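Local coordinates for polycyclic ketone monooxygenase (Myceliophthora thermophila, PDB 5MQ6), which uses FAD and NADPH to insert one oxygen atom beside the carbonyl of ketones, notably bulky polycyclic ones, giving esters or lactones, at residues V494-R499 and P525-T530. Sequence-based numbering, arbitrary orientation.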
loop_
_atom_site.group_PDB
_atom_site.type_symbol
_atom_site.label_atom_id
_atom_site.label_comp_id
_atom_site.label_asym_id
_atom_site.label_seq_id
_atom_site.Cartn_x
_atom_site.Cartn_y
_atom_site.Cartn_z
ATOM N N VAL A 494 -8.013 6.635 -12.991
ATOM C CA VAL A 494 -8.524 7.845 -13.700
ATOM C C VAL A 494 -7.850 7.950 -15.028
ATOM O O VAL A 494 -6.764 7.485 -15.205
ATOM C CB VAL A 494 -8.219 9.128 -12.876
ATOM C CG1 VAL A 494 -8.963 9.089 -11.532
ATOM C CG2 VAL A 494 -6.711 9.248 -12.539
ATOM N N ASP A 495 -8.463 8.605 -15.974
ATOM C CA ASP A 495 -7.731 9.065 -17.133
ATOM C C ASP A 495 -7.260 10.482 -16.816
ATOM O O ASP A 495 -8.049 11.321 -16.338
ATOM C CB ASP A 495 -8.639 9.093 -18.329
ATOM C CG ASP A 495 -9.112 7.699 -18.744
ATOM O OD1 ASP A 495 -8.336 6.717 -18.585
ATOM O OD2 ASP A 495 -10.260 7.601 -19.222
ATOM N N ILE A 496 -6.003 10.760 -17.157
ATOM C CA ILE A 496 -5.391 12.065 -16.899
ATOM C C ILE A 496 -4.949 12.660 -18.212
ATOM O O ILE A 496 -4.123 12.039 -18.901
ATOM C CB ILE A 496 -4.197 11.979 -15.917
ATOM C CG1 ILE A 496 -4.689 11.391 -14.604
ATOM C CG2 ILE A 496 -3.618 13.384 -15.606
ATOM C CD1 ILE A 496 -3.729 11.286 -13.460
ATOM N N TYR A 497 -5.493 13.851 -18.555
ATOM C CA TYR A 497 -5.159 14.496 -19.843
ATOM C C TYR A 497 -4.561 15.843 -19.510
ATOM O O TYR A 497 -5.146 16.584 -18.772
ATOM C CB TYR A 497 -6.371 14.684 -20.739
ATOM C CG TYR A 497 -7.040 13.364 -21.036
ATOM C CD1 TYR A 497 -6.511 12.462 -21.989
ATOM C CD2 TYR A 497 -8.177 12.978 -20.324
ATOM C CE1 TYR A 497 -7.145 11.258 -22.260
ATOM C CE2 TYR A 497 -8.818 11.749 -20.571
ATOM C CZ TYR A 497 -8.297 10.902 -21.543
ATOM O OH TYR A 497 -8.962 9.719 -21.728
ATOM N N GLY A 498 -3.403 16.152 -20.059
ATOM C CA GLY A 498 -2.760 17.410 -19.805
ATOM C C GLY A 498 -2.747 18.358 -21.010
ATOM O O GLY A 498 -3.706 18.413 -21.784
ATOM N N ARG A 499 -1.634 19.091 -21.158
ATOM C CA ARG A 499 -1.460 20.007 -22.285
ATOM C C ARG A 499 -1.695 19.295 -23.629
ATOM O O ARG A 499 -1.218 18.190 -23.865
ATOM C CB ARG A 499 -0.077 20.690 -22.297
ATOM C CG ARG A 499 0.171 21.620 -21.134
ATOM C CD ARG A 499 1.505 22.370 -21.320
ATOM N NE ARG A 499 1.536 23.457 -20.374
ATOM C CZ ARG A 499 0.796 24.592 -20.436
ATOM N NH1 ARG A 499 -0.080 24.810 -21.430
ATOM N NH2 ARG A 499 0.916 25.519 -19.474
ATOM N N PRO A 525 1.088 20.325 -15.853
ATOM C CA PRO A 525 1.377 21.416 -14.918
ATOM C C PRO A 525 0.435 21.389 -13.751
ATOM O O PRO A 525 -0.714 21.005 -13.914
ATOM C CB PRO A 525 1.176 22.699 -15.773
ATOM C CG PRO A 525 0.194 22.287 -16.806
ATOM C CD PRO A 525 0.390 20.839 -17.052
ATOM N N ASN A 526 0.933 21.791 -12.572
ATOM C CA ASN A 526 0.127 21.852 -11.386
ATOM C C ASN A 526 -0.476 20.549 -10.960
ATOM O O ASN A 526 -1.407 20.545 -10.189
ATOM C CB ASN A 526 -0.901 22.997 -11.443
ATOM C CG ASN A 526 -0.247 24.351 -11.299
ATOM O OD1 ASN A 526 0.987 24.459 -11.356
ATOM N ND2 ASN A 526 -1.073 25.411 -11.104
ATOM N N LEU A 527 0.112 19.438 -11.348
ATOM C CA LEU A 527 -0.340 18.100 -10.874
ATOM C C LEU A 527 0.826 17.513 -10.178
ATOM O O LEU A 527 1.943 17.525 -10.701
ATOM C CB LEU A 527 -0.641 17.194 -12.063
ATOM C CG LEU A 527 -0.961 15.722 -11.760
ATOM C CD1 LEU A 527 -2.255 15.554 -10.937
ATOM C CD2 LEU A 527 -0.995 14.895 -13.044
ATOM N N PHE A 528 0.562 16.961 -9.000
ATOM C CA PHE A 528 1.539 16.231 -8.243
ATOM C C PHE A 528 0.980 14.955 -7.680
ATOM O O PHE A 528 -0.206 14.875 -7.471
ATOM C CB PHE A 528 2.095 17.132 -7.086
ATOM C CG PHE A 528 2.848 18.339 -7.581
ATOM C CD1 PHE A 528 4.247 18.272 -7.853
ATOM C CD2 PHE A 528 2.213 19.534 -7.731
ATOM C CE1 PHE A 528 4.908 19.410 -8.269
ATOM C CE2 PHE A 528 2.889 20.677 -8.202
ATOM C CZ PHE A 528 4.221 20.622 -8.405
ATOM N N PHE A 529 1.847 13.993 -7.394
ATOM C CA PHE A 529 1.412 12.704 -6.920
ATOM C C PHE A 529 2.419 12.172 -5.970
ATOM O O PHE A 529 3.592 12.437 -6.109
ATOM C CB PHE A 529 1.084 11.728 -8.075
ATOM C CG PHE A 529 1.981 11.869 -9.313
ATOM C CD1 PHE A 529 3.175 11.175 -9.406
ATOM C CD2 PHE A 529 1.630 12.675 -10.420
ATOM C CE1 PHE A 529 4.005 11.266 -10.542
ATOM C CE2 PHE A 529 2.499 12.781 -11.532
ATOM C CZ PHE A 529 3.684 12.096 -11.588
ATOM N N THR A 530 1.946 11.375 -5.011
ATOM C CA THR A 530 2.837 10.824 -3.993
ATOM C C THR A 530 3.806 9.921 -4.715
ATOM O O THR A 530 3.451 9.270 -5.634
ATOM C CB THR A 530 2.087 10.110 -2.864
ATOM O OG1 THR A 530 1.099 9.242 -3.393
ATOM C CG2 THR A 530 1.247 11.048 -2.092
#
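The guanidinium of Arg499, the one flat group in this contact, meets the ring of Pro525 at a slant, NE lying 4.0 Å from Pro525 CG. Behind it the arm runs extended from CG to NE, and Arg499 CG passes 4.2 Å from Pro525 CD. An arginine suits this margin because its aliphatic part can pass an apolar ring while its charged end reaches carboxylates beyond: NE forms a salt bridge with Glu570 and NH1 another with Asp190. Proline presents a compact hydrocarbon surface, which also packs on Trp188 and Leu568. Deeper in, Ile496 and Leu527 meet through single methyls, CG2 to CD2 at 4.0 Å. Ile496 CG2 stands anti to the backbone N (CG1 at chi1 -59°), and this short branch makes the nearest approach, with the CG1 arm lying just beyond. Branched aliphatic residues fit between two strands that face each other without pairing: 495-497 pairs with 181-189, and 527-529 with 218-221, within one mixed sheet near the FAD, which Val494 touches. The contact rests mainly on dispersion and burial of hydrocarbon, Arg499 NE being the one polar atom that comes close, while the two carboxylates probably hold the guanidinium in its direction and balance its charge.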